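Local coordinates for protein glypican-1 (Homo sapiens, PDB 4YWT) that bears heparan sulfate chains at the cell surface, through which it binds alpha-4(V) collagen and takes part in Schwann cell myelination, at residues A[255-258]-A[264-267]; A[138-143]-A[163-168]; A[298-303]-A[376-381]; A[90-95]-A[231-236]. The protein carries 3 engineered substitutions. One frame throughout, in Å; residues are numbered along the deposited sequence.

From the N terminus, segment 90-95 of the long helix 70-129 comes first and meets its partner, 231-236, 136 residues further on, so interaction 4 closes a wide, largely helical loop. Nested inside that loop is interaction 2, which joins the neighbouring antiparallel helices 137-152 and 158-177. Interaction 1 follows as a tight local closure: five non-helical residues separate 255-258 from 264-267. Last comes interaction 3, which brings helix 373-387 back to segment 298-303. No loops cross. Interactions 1 and 2 lie on opposite sides of the chain's centre, about 72 Å apart between contact centres, while interactions 3 and 4 occupy the middle of this elongated helical core.

Interaction 1 of 4, residues A[255-258]-A[264-267]; sequences CAHC and ARPC
Arg265 NH1 is the polar atom that comes nearest the other segment, lying 3.5 Å from the ring carbon His257 CE1. This is an edge-to-edge meeting, not a hydrogen bond: NH1 lies near the plane of the imidazole, and the ring and guanidinium planes are only 18° apart. Arg265 leaves its backbone heading away from helix 255-258, and the bend at chi2 (-66°) brings the guanidinium back to the histidine. His257 NE2 is 4.2 Å from Arg265 NH1, so a neutral imidazole would probably be favoured beside this cation. A second, apolar touch lies closer to the backbones, where the Ala256 methyl points at the other segment. Its CB is 4.0 Å from Ala264 O and 4.4 Å from Ala264 CB. Together the two touches bury a modest 116 Å². Trp415 packs on both alanines, and its backbone is hydrogen-bonded to Arg265 and Cys267, which joins the loop to strand 414-415. Disulfides tie Cys255 to Cys61 and Cys258 to Cys68; Cys267, bonded to Cys414, is modelled in two conformers. A small non-covalent interface set among so many crosslinks is characteristic of the cysteine-rich lobe at one end of the glypican core.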
loop_
_atom_site.group_PDB
_atom_site.type_symbol
_atom_site.label_atom_id
_atom_site.label_comp_id
_atom_site.label_asym_id
_atom_site.label_seq_id
_atom_site.Cartn_x
_atom_site.Cartn_y
_atom_site.Cartn_z
ATOM N N CYS A 255 25.520 17.613 19.362
ATOM C CA CYS A 255 26.405 17.516 20.517
ATOM C C CYS A 255 27.863 17.487 20.072
ATOM O O CYS A 255 28.765 17.799 20.850
ATOM C CB CYS A 255 26.078 16.283 21.359
ATOM S SG CYS A 255 24.858 16.594 22.657
ATOM N N ALA A 256 28.086 17.109 18.817
ATOM C CA ALA A 256 29.413 17.194 18.223
ATOM C C ALA A 256 29.836 18.654 18.157
ATOM O O ALA A 256 30.975 19.002 18.472
ATOM C CB ALA A 256 29.424 16.567 16.839
ATOM N N HIS A 257 28.901 19.504 17.751
ATOM C CA HIS A 257 29.133 20.939 17.680
ATOM C C HIS A 257 29.442 21.500 19.062
ATOM O O HIS A 257 30.408 22.241 19.242
ATOM C CB HIS A 257 27.919 21.659 17.083
ATOM C CG HIS A 257 27.597 21.254 15.677
ATOM N ND1 HIS A 257 27.621 19.943 15.251
ATOM C CD2 HIS A 257 27.237 21.991 14.599
ATOM C CE1 HIS A 257 27.294 19.891 13.973
ATOM N NE2 HIS A 257 27.057 21.120 13.552
ATOM N N CYS A 258 28.621 21.129 20.038
ATOM C CA CYS A 258 28.751 21.656 21.390
ATOM C C CYS A 258 30.043 21.214 22.074
ATOM O O CYS A 258 30.607 21.958 22.870
ATOM C CB CYS A 258 27.546 21.240 22.238
ATOM S SG CYS A 258 26.005 22.069 21.787
ATOM N N ALA A 264 32.741 17.209 12.758
ATOM C CA ALA A 264 32.552 15.775 12.936
ATOM C C ALA A 264 31.125 15.362 12.592
ATOM O O ALA A 264 30.164 16.039 12.960
ATOM C CB ALA A 264 32.893 15.365 14.360
ATOM N N ARG A 265 30.995 14.245 11.886
ATOM C CA ARG A 265 29.688 13.724 11.511
ATOM C C ARG A 265 29.449 12.378 12.188
ATOM O O ARG A 265 30.398 11.641 12.460
ATOM C CB ARG A 265 29.579 13.602 9.988
ATOM C CG ARG A 265 29.221 14.911 9.302
ATOM C CD ARG A 265 27.813 15.346 9.681
ATOM N NE ARG A 265 27.512 16.710 9.257
ATOM C CZ ARG A 265 27.244 17.708 10.094
ATOM N NH1 ARG A 265 27.237 17.494 11.403
ATOM N NH2 ARG A 265 26.979 18.919 9.623
ATOM N N PRO A 266 28.176 12.056 12.469
ATOM C CA PRO A 266 27.839 10.857 13.245
ATOM C C PRO A 266 28.221 9.554 12.558
ATOM O O PRO A 266 28.124 9.445 11.337
ATOM C CB PRO A 266 26.314 10.949 13.390
ATOM C CG PRO A 266 25.986 12.381 13.163
ATOM C CD PRO A 266 26.980 12.857 12.156
ATOM N N CYS A 267 28.658 8.577 13.344
ATOM C CA CYS A 267 28.933 7.255 12.807
ATOM C C CYS A 267 27.631 6.597 12.353
ATOM O O CYS A 267 26.595 6.744 12.998
ATOM C CB CYS A 267 29.652 6.385 13.843
ATOM S SG CYS A 267 31.331 6.944 14.247
#

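Interaction 2 of 4, residues A[138-143]-A[163-168]; sequences RAFRDL and AEFWAR
Phe165 carries the second helix's share of the contact, its ring inserted toward Ala139, Phe140 and Leu143. With CG anti to the backbone N (chi1 162°), the ring reaches across and receives the Leu143 side chain on one face. Leu143 CD2 sits 3.6 Å from the centroid of the Phe165 ring and 11° off its normal, which meets the geometry of a CH-pi contact. Phe140 CE1 comes instead to the edge of that ring, 4.1 Å from Phe165 CZ, while Ala139 O lies 4.0 Å from Phe165 CE1. These groups fill the seam of an antiparallel pair of helices, 137-152 and 158-177, whose local axes approach to 11.0 Å. The Trp166 side chain starts away from the seam. The indole nevertheless offers a face to the preceding ring, with Phe165 CE2 3.4 Å above its plane, and packs also on Leu320 and Ala323 of helix 316-328 and on Pro205 and Leu208 of helix 204-236. One turn after Glu164, Arg168 swings away from the first helix. Its NH1 forms a salt bridge of 2.7 Å to Glu164 OE2, approaching from 50° out of the carboxylate plane, and its NE is paired with Glu171.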
loop_
_atom_site.group_PDB
_atom_site.type_symbol
_atom_site.label_atom_id
_atom_site.label_comp_id
_atom_site.label_asym_id
_atom_site.label_seq_id
_atom_site.Cartn_x
_atom_site.Cartn_y
_atom_site.Cartn_z
ATOM N N ARG A 138 -31.908 -4.285 -21.392
ATOM C CA ARG A 138 -31.979 -3.923 -19.983
ATOM C C ARG A 138 -31.467 -5.057 -19.104
ATOM O O ARG A 138 -30.954 -4.815 -18.018
ATOM C CB ARG A 138 -33.405 -3.552 -19.568
ATOM C CG ARG A 138 -33.465 -2.957 -18.170
ATOM C CD ARG A 138 -34.864 -2.929 -17.592
ATOM N NE ARG A 138 -34.816 -2.717 -16.148
ATOM C CZ ARG A 138 -35.883 -2.551 -15.375
ATOM N NH1 ARG A 138 -37.099 -2.564 -15.905
ATOM N NH2 ARG A 138 -35.732 -2.365 -14.070
ATOM N N ALA A 139 -31.610 -6.292 -19.573
ATOM C CA ALA A 139 -31.098 -7.440 -18.833
ATOM C C ALA A 139 -29.577 -7.366 -18.729
ATOM O O ALA A 139 -29.005 -7.532 -17.648
ATOM C CB ALA A 139 -31.527 -8.738 -19.494
ATOM N N PHE A 140 -28.928 -7.102 -19.859
ATOM C CA PHE A 140 -27.473 -7.003 -19.909
ATOM C C PHE A 140 -26.968 -5.793 -19.127
ATOM O O PHE A 140 -25.992 -5.887 -18.373
ATOM C CB PHE A 140 -26.997 -6.935 -21.362
ATOM C CG PHE A 140 -27.355 -8.148 -22.172
ATOM C CD1 PHE A 140 -26.676 -9.343 -21.991
ATOM C CD2 PHE A 140 -28.366 -8.096 -23.116
ATOM C CE1 PHE A 140 -27.002 -10.463 -22.734
ATOM C CE2 PHE A 140 -28.697 -9.214 -23.862
ATOM C CZ PHE A 140 -28.013 -10.398 -23.671
ATOM N N ARG A 141 -27.641 -4.659 -19.306
ATOM C CA ARG A 141 -27.306 -3.438 -18.577
ATOM C C ARG A 141 -27.392 -3.674 -17.069
ATOM O O ARG A 141 -26.511 -3.260 -16.307
ATOM C CB ARG A 141 -28.233 -2.296 -19.002
ATOM C CG ARG A 141 -28.053 -1.000 -18.228
ATOM C CD ARG A 141 -28.723 0.158 -18.957
ATOM N NE ARG A 141 -28.016 0.504 -20.187
ATOM C CZ ARG A 141 -28.487 1.325 -21.120
ATOM N NH1 ARG A 141 -29.678 1.888 -20.972
ATOM N NH2 ARG A 141 -27.769 1.581 -22.206
ATOM N N ASP A 142 -28.453 -4.361 -16.656
ATOM C CA ASP A 142 -28.645 -4.734 -15.259
ATOM C C ASP A 142 -27.526 -5.646 -14.778
ATOM O O ASP A 142 -27.021 -5.481 -13.669
ATOM C CB ASP A 142 -29.999 -5.421 -15.060
ATOM C CG ASP A 142 -31.153 -4.439 -15.013
ATOM O OD1 ASP A 142 -30.941 -3.290 -14.570
ATOM O OD2 ASP A 142 -32.274 -4.815 -15.416
ATOM N N LEU A 143 -27.140 -6.609 -15.610
ATOM C CA LEU A 143 -26.041 -7.503 -15.259
ATOM C C LEU A 143 -24.755 -6.717 -15.013
ATOM O O LEU A 143 -24.048 -6.961 -14.033
ATOM C CB LEU A 143 -25.820 -8.552 -16.351
ATOM C CG LEU A 143 -24.678 -9.535 -16.079
ATOM C CD1 LEU A 143 -24.839 -10.182 -14.710
ATOM C CD2 LEU A 143 -24.600 -10.592 -17.167
ATOM N N ALA A 163 -27.159 -16.821 -11.983
ATOM C CA ALA A 163 -28.146 -17.891 -12.111
ATOM C C ALA A 163 -29.511 -17.300 -12.461
ATOM O O ALA A 163 -30.164 -17.723 -13.422
ATOM C CB ALA A 163 -28.226 -18.706 -10.830
ATOM N N GLU A 164 -29.918 -16.304 -11.679
ATOM C CA GLU A 164 -31.156 -15.574 -11.917
ATOM C C GLU A 164 -31.163 -14.959 -13.315
ATOM O O GLU A 164 -32.126 -15.119 -14.076
ATOM C CB GLU A 164 -31.334 -14.483 -10.855
ATOM C CG GLU A 164 -32.531 -13.573 -11.079
ATOM C CD GLU A 164 -33.849 -14.243 -10.739
ATOM O OE1 GLU A 164 -33.833 -15.309 -10.084
ATOM O OE2 GLU A 164 -34.907 -13.703 -11.128
ATOM N N PHE A 165 -30.071 -14.268 -13.635
ATOM C CA PHE A 165 -29.879 -13.632 -14.935
ATOM C C PHE A 165 -30.126 -14.590 -16.097
ATOM O O PHE A 165 -30.852 -14.266 -17.034
ATOM C CB PHE A 165 -28.462 -13.056 -15.030
ATOM C CG PHE A 165 -28.018 -12.764 -16.435
ATOM C CD1 PHE A 165 -28.470 -11.635 -17.100
ATOM C CD2 PHE A 165 -27.148 -13.620 -17.092
ATOM C CE1 PHE A 165 -28.064 -11.368 -18.393
ATOM C CE2 PHE A 165 -26.741 -13.359 -18.386
ATOM C CZ PHE A 165 -27.199 -12.230 -19.038
ATOM N N TRP A 166 -29.520 -15.770 -16.019
ATOM C CA TRP A 166 -29.613 -16.772 -17.069
ATOM C C TRP A 166 -31.002 -17.382 -17.124
ATOM O O TRP A 166 -31.508 -17.676 -18.206
ATOM C CB TRP A 166 -28.566 -17.872 -16.867
ATOM C CG TRP A 166 -27.169 -17.424 -17.152
ATOM C CD1 TRP A 166 -26.126 -17.370 -16.274
ATOM C CD2 TRP A 166 -26.661 -16.953 -18.405
ATOM N NE1 TRP A 166 -25.001 -16.897 -16.902
ATOM C CE2 TRP A 166 -25.303 -16.634 -18.213
ATOM C CE3 TRP A 166 -27.224 -16.773 -19.672
ATOM C CZ2 TRP A 166 -24.498 -16.147 -19.238
ATOM C CZ3 TRP A 166 -26.424 -16.288 -20.690
ATOM C CH2 TRP A 166 -25.076 -15.980 -20.466
ATOM N N ALA A 167 -31.613 -17.579 -15.959
ATOM C CA ALA A 167 -32.986 -18.071 -15.912
ATOM C C ALA A 167 -33.919 -17.128 -16.672
ATOM O O ALA A 167 -34.563 -17.520 -17.661
ATOM C CB ALA A 167 -33.446 -18.230 -14.472
ATOM N N ARG A 168 -33.969 -15.879 -16.216
ATOM C CA ARG A 168 -34.855 -14.883 -16.812
ATOM C C ARG A 168 -34.540 -14.651 -18.289
ATOM O O ARG A 168 -35.452 -14.504 -19.112
ATOM C CB ARG A 168 -34.767 -13.566 -16.039
ATOM C CG ARG A 168 -34.991 -13.695 -14.535
ATOM C CD ARG A 168 -36.432 -14.064 -14.185
ATOM N NE ARG A 168 -36.695 -15.498 -14.296
ATOM C CZ ARG A 168 -36.411 -16.388 -13.350
ATOM N NH1 ARG A 168 -35.853 -15.999 -12.213
ATOM N NH2 ARG A 168 -36.687 -17.672 -13.542
#

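Interaction 3 of 4, residues A[298-303]-A[376-381]; sequences LITDKF and KLVSEA
Val378 faces Thr300 and Phe303 with its two methyls divided between them. CG1, anti to the backbone N (chi1 160°), lies alongside the threonine: the threonine and valine side chains run past one another head to tail, with Val378 CG1 4.0 Å from Thr300 CB and 3.9 Å from Thr300 OG1. That oxygen has its polar need met elsewhere, by a hydrogen bond with Val297 O, so toward the valine it acts as a packing surface. CG2 takes the other direction and meets the Phe303 ring obliquely, 3.9 Å from Phe303 CD2 and 4.1 Å from Phe303 CE2. Part of the ring's setting is local: one face rests on its own segment, with Thr300 CA 3.8 Å above the plane, over the ring centre. Phe110 completes the setting of Phe303 through an edge-to-face pairing, and Ala218 of helix 204-236 packs against it as well. All three touching residues are buried, although only 110 Å² is shared. On the other segment, Leu377 and Ala381 pack on Phe106 of helix 70-129. The arrangement is that of interhelical apolar packing in the all-alpha, elongated glypican fold, here laying helix 373-387 against segment 298-303.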
loop_
_atom_site.group_PDB
_atom_site.type_symbol
_atom_site.label_atom_id
_atom_site.label_comp_id
_atom_site.label_asym_id
_atom_site.label_seq_id
_atom_site.Cartn_x
_atom_site.Cartn_y
_atom_site.Cartn_z
ATOM N N LEU A 298 0.396 -11.877 -4.345
ATOM C CA LEU A 298 -0.184 -13.168 -4.701
ATOM C C LEU A 298 -1.538 -13.059 -5.399
ATOM O O LEU A 298 -1.803 -13.790 -6.353
ATOM C CB LEU A 298 -0.328 -14.047 -3.458
ATOM C CG LEU A 298 0.896 -14.891 -3.099
ATOM C CD1 LEU A 298 0.600 -15.785 -1.905
ATOM C CD2 LEU A 298 1.334 -15.716 -4.301
ATOM N N ILE A 299 -2.389 -12.152 -4.928
ATOM C CA ILE A 299 -3.759 -12.065 -5.434
ATOM C C ILE A 299 -3.821 -11.647 -6.908
ATOM O O ILE A 299 -4.794 -11.951 -7.600
ATOM C CB ILE A 299 -4.612 -11.084 -4.588
ATOM C CG1 ILE A 299 -6.105 -11.292 -4.860
ATOM C CG2 ILE A 299 -4.210 -9.642 -4.847
ATOM C CD1 ILE A 299 -6.606 -12.673 -4.492
ATOM N N THR A 300 -2.779 -10.976 -7.392
ATOM C CA THR A 300 -2.764 -10.485 -8.770
ATOM C C THR A 300 -2.779 -11.618 -9.792
ATOM O O THR A 300 -3.193 -11.425 -10.933
ATOM C CB THR A 300 -1.534 -9.592 -9.042
ATOM O OG1 THR A 300 -0.334 -10.362 -8.895
ATOM C CG2 THR A 300 -1.506 -8.417 -8.083
ATOM N N ASP A 301 -2.327 -12.798 -9.379
ATOM C CA ASP A 301 -2.330 -13.964 -10.256
ATOM C C ASP A 301 -3.754 -14.363 -10.628
ATOM O O ASP A 301 -4.003 -14.881 -11.719
ATOM C CB ASP A 301 -1.614 -15.143 -9.590
ATOM C CG ASP A 301 -0.115 -14.938 -9.493
ATOM O OD1 ASP A 301 0.436 -14.158 -10.298
ATOM O OD2 ASP A 301 0.513 -15.560 -8.612
ATOM N N LYS A 302 -4.685 -14.104 -9.713
ATOM C CA LYS A 302 -6.075 -14.513 -9.880
ATOM C C LYS A 302 -6.843 -13.615 -10.843
ATOM O O LYS A 302 -8.014 -13.866 -11.125
ATOM C CB LYS A 302 -6.785 -14.542 -8.524
ATOM C CG LYS A 302 -6.224 -15.570 -7.562
ATOM C CD LYS A 302 -6.111 -16.931 -8.230
ATOM C CE LYS A 302 -5.875 -18.034 -7.211
ATOM N NZ LYS A 302 -5.880 -19.379 -7.850
ATOM N N PHE A 303 -6.187 -12.574 -11.348
ATOM C CA PHE A 303 -6.819 -11.680 -12.315
ATOM C C PHE A 303 -7.076 -12.419 -13.626
ATOM O O PHE A 303 -7.971 -12.058 -14.390
ATOM C CB PHE A 303 -5.956 -10.438 -12.564
ATOM C CG PHE A 303 -5.850 -9.515 -11.374
ATOM C CD1 PHE A 303 -6.587 -9.746 -10.221
ATOM C CD2 PHE A 303 -5.013 -8.411 -11.417
ATOM C CE1 PHE A 303 -6.486 -8.897 -9.134
ATOM C CE2 PHE A 303 -4.910 -7.558 -10.331
ATOM C CZ PHE A 303 -5.646 -7.801 -9.189
ATOM N N LYS A 376 0.962 -5.132 -17.531
ATOM C CA LYS A 376 2.010 -4.147 -17.293
ATOM C C LYS A 376 1.814 -3.486 -15.934
ATOM O O LYS A 376 2.771 -3.305 -15.166
ATOM C CB LYS A 376 2.023 -3.087 -18.396
ATOM C CG LYS A 376 2.364 -3.622 -19.775
ATOM C CD LYS A 376 2.635 -2.481 -20.742
ATOM C CE LYS A 376 2.798 -2.981 -22.165
ATOM N NZ LYS A 376 3.807 -4.073 -22.245
ATOM N N LEU A 377 0.564 -3.129 -15.648
ATOM C CA LEU A 377 0.208 -2.548 -14.361
ATOM C C LEU A 377 0.577 -3.491 -13.223
ATOM O O LEU A 377 1.078 -3.056 -12.188
ATOM C CB LEU A 377 -1.285 -2.225 -14.308
ATOM C CG LEU A 377 -1.743 -0.987 -15.079
ATOM C CD1 LEU A 377 -3.256 -0.860 -15.017
ATOM C CD2 LEU A 377 -1.070 0.262 -14.534
ATOM N N VAL A 378 0.339 -4.782 -13.427
ATOM C CA VAL A 378 0.649 -5.784 -12.414
ATOM C C VAL A 378 2.158 -5.926 -12.214
ATOM O O VAL A 378 2.626 -6.033 -11.084
ATOM C CB VAL A 378 0.027 -7.156 -12.771
ATOM C CG1 VAL A 378 0.728 -8.286 -12.033
ATOM C CG2 VAL A 378 -1.458 -7.155 -12.448
ATOM N N SER A 379 2.919 -5.909 -13.306
ATOM C CA SER A 379 4.378 -5.969 -13.209
ATOM C C SER A 379 4.929 -4.778 -12.426
ATOM O O SER A 379 5.699 -4.943 -11.468
ATOM C CB SER A 379 5.012 -6.016 -14.601
ATOM O OG SER A 379 4.898 -7.307 -15.174
ATOM N N GLU A 380 4.526 -3.579 -12.839
ATOM C CA GLU A 380 4.956 -2.357 -12.168
ATOM C C GLU A 380 4.576 -2.370 -10.686
ATOM O O GLU A 380 5.388 -2.031 -9.822
ATOM C CB GLU A 380 4.354 -1.130 -12.859
ATOM C CG GLU A 380 4.432 0.156 -12.048
ATOM C CD GLU A 380 5.848 0.680 -11.901
ATOM O OE1 GLU A 380 6.741 0.215 -12.640
ATOM O OE2 GLU A 380 6.068 1.561 -11.044
ATOM N N ALA A 381 3.344 -2.779 -10.403
ATOM C CA ALA A 381 2.837 -2.817 -9.036
ATOM C C ALA A 381 3.611 -3.806 -8.172
ATOM O O ALA A 381 3.933 -3.511 -7.024
ATOM C CB ALA A 381 1.358 -3.160 -9.031
#

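Interaction 4 of 4, residues A[90-95]-A[231-236]; sequences DSSRVL and DVVRKV
A buried helix-helix interface in the middle of the glypican core brings Val233 of helix 204-236 against Ser92 and Leu95 of helix 70-129. Val233 is the central residue by the measure of area: 72 of the 137 Å² buried between the two segments belong to it, and its CA is the nearest to that of Ser92, at 6.9 Å. The two methyls mostly divide the contacts. Val233 CG1 comes to 3.5 Å from Ser92 OG, a polar atom set against a methyl, and also lies 3.9 Å from Ser92 O. Because Ser92 OG stands anti to its own backbone N (chi1 175°), the hydroxyl is extended toward the valine. Val233 CG2 turns to the next helical turn and touches Leu95 CD2 at 3.6 Å, while Leu95 CG follows at 4.2 Å from the same methyl. The leucine is likewise extended at chi1 (179°), which carries its branch across the gap to meet the valine at a slant. Leu99, one turn further, also packs on Val233, so Ser92, Leu95 and Leu99 line one side of their helix at intervals of three and four residues. Facing outward, Arg234 NH2 makes a salt bridge with Asp231 OD1 at 3.3 Å, its hydrogen bond weak. Phe391 and Trp392 of helix 391-404 cover Leu95 and Val233 respectively. Leu95 also touches Val388, and a calcium ion lies about 9 Å from the leucine side chain, near the contact but not part of it; the arrangement is the packing of long helices that builds the all-alpha glypican core.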
loop_
_atom_site.group_PDB
_atom_site.type_symbol
_atom_site.label_atom_id
_atom_site.label_comp_id
_atom_site.label_asym_id
_atom_site.label_seq_id
_atom_site.Cartn_x
_atom_site.Cartn_y
_atom_site.Cartn_z
ATOM N N ASP A 90 8.569 13.316 5.048
ATOM C CA ASP A 90 8.888 13.372 3.622
ATOM C C ASP A 90 8.898 11.970 3.017
ATOM O O ASP A 90 8.231 11.713 2.000
ATOM C CB ASP A 90 10.238 14.056 3.388
ATOM C CG ASP A 90 10.119 15.566 3.294
ATOM O OD1 ASP A 90 9.089 16.116 3.741
ATOM O OD2 ASP A 90 11.052 16.204 2.763
ATOM N N SER A 91 9.647 11.066 3.647
ATOM C CA SER A 91 9.691 9.677 3.183
ATOM C C SER A 91 8.281 9.071 3.137
ATOM O O SER A 91 7.857 8.464 2.123
ATOM C CB SER A 91 10.605 8.847 4.087
ATOM O OG SER A 91 11.072 7.687 3.420
ATOM N N SER A 92 7.554 9.263 4.237
ATOM C CA SER A 92 6.166 8.828 4.325
ATOM C C SER A 92 5.333 9.391 3.176
ATOM O O SER A 92 4.517 8.683 2.591
ATOM C CB SER A 92 5.553 9.245 5.662
ATOM O OG SER A 92 4.175 8.917 5.705
ATOM N N ARG A 93 5.551 10.661 2.854
ATOM C CA ARG A 93 4.816 11.311 1.773
ATOM C C ARG A 93 5.109 10.658 0.427
ATOM O O ARG A 93 4.201 10.465 -0.390
ATOM C CB ARG A 93 5.146 12.802 1.720
ATOM C CG ARG A 93 4.054 13.684 2.297
ATOM C CD ARG A 93 4.553 15.090 2.583
ATOM N NE ARG A 93 3.533 15.890 3.256
ATOM C CZ ARG A 93 3.739 17.104 3.754
ATOM N NH1 ARG A 93 4.936 17.668 3.664
ATOM N NH2 ARG A 93 2.747 17.753 4.348
ATOM N N VAL A 94 6.375 10.317 0.200
ATOM C CA VAL A 94 6.742 9.582 -1.008
ATOM C C VAL A 94 5.973 8.258 -1.100
ATOM O O VAL A 94 5.284 7.983 -2.108
ATOM C CB VAL A 94 8.257 9.303 -1.060
ATOM C CG1 VAL A 94 8.586 8.320 -2.175
ATOM C CG2 VAL A 94 9.028 10.602 -1.242
ATOM N N LEU A 95 6.071 7.451 -0.041
ATOM C CA LEU A 95 5.392 6.148 -0.042
ATOM C C LEU A 95 3.882 6.283 -0.291
ATOM O O LEU A 95 3.295 5.567 -1.120
ATOM C CB LEU A 95 5.638 5.419 1.280
ATOM C CG LEU A 95 4.960 4.055 1.432
ATOM C CD1 LEU A 95 5.399 3.109 0.327
ATOM C CD2 LEU A 95 5.264 3.459 2.794
ATOM N N ASP A 231 -3.965 4.123 3.912
ATOM C CA ASP A 231 -4.490 4.671 5.161
ATOM C C ASP A 231 -3.564 4.397 6.345
ATOM O O ASP A 231 -3.379 5.254 7.211
ATOM C CB ASP A 231 -5.884 4.109 5.448
ATOM C CG ASP A 231 -6.954 4.738 4.581
ATOM O OD1 ASP A 231 -6.715 5.847 4.056
ATOM O OD2 ASP A 231 -8.032 4.129 4.426
ATOM N N VAL A 232 -2.987 3.199 6.376
ATOM C CA VAL A 232 -2.058 2.819 7.431
ATOM C C VAL A 232 -0.849 3.741 7.425
ATOM O O VAL A 232 -0.464 4.260 8.468
ATOM C CB VAL A 232 -1.588 1.355 7.289
ATOM C CG1 VAL A 232 -0.354 1.104 8.145
ATOM C CG2 VAL A 232 -2.707 0.398 7.674
ATOM N N VAL A 233 -0.258 3.956 6.252
ATOM C CA VAL A 233 0.884 4.864 6.158
ATOM C C VAL A 233 0.498 6.277 6.603
ATOM O O VAL A 233 1.197 6.899 7.418
ATOM C CB VAL A 233 1.449 4.913 4.727
ATOM C CG1 VAL A 233 2.531 5.981 4.616
ATOM C CG2 VAL A 233 1.994 3.550 4.333
ATOM N N ARG A 234 -0.623 6.768 6.078
ATOM C CA ARG A 234 -1.114 8.102 6.421
ATOM C C ARG A 234 -1.310 8.289 7.928
ATOM O O ARG A 234 -1.025 9.355 8.471
ATOM C CB ARG A 234 -2.430 8.386 5.691
ATOM C CG ARG A 234 -3.089 9.701 6.084
ATOM C CD ARG A 234 -4.429 9.889 5.389
ATOM N NE ARG A 234 -5.338 8.770 5.628
ATOM C CZ ARG A 234 -6.108 8.647 6.705
ATOM N NH1 ARG A 234 -6.082 9.573 7.653
ATOM N NH2 ARG A 234 -6.904 7.594 6.834
ATOM N N LYS A 235 -1.791 7.247 8.598
ATOM C CA LYS A 235 -2.077 7.328 10.027
ATOM C C LYS A 235 -0.815 7.185 10.876
ATOM O O LYS A 235 -0.640 7.893 11.869
ATOM C CB LYS A 235 -3.101 6.261 10.417
ATOM C CG LYS A 235 -4.508 6.569 9.930
ATOM C CD LYS A 235 -5.424 5.367 10.061
ATOM C CE LYS A 235 -6.814 5.683 9.532
ATOM N NZ LYS A 235 -7.539 4.460 9.091
ATOM N N VAL A 236 0.060 6.266 10.477
ATOM C CA VAL A 236 1.319 6.032 11.175
ATOM C C VAL A 236 2.218 7.261 11.097
ATOM O O VAL A 236 2.931 7.581 12.051
ATOM C CB VAL A 236 2.057 4.803 10.599
ATOM C CG1 VAL A 236 3.498 4.748 11.086
ATOM C CG2 VAL A 236 1.318 3.527 10.971
#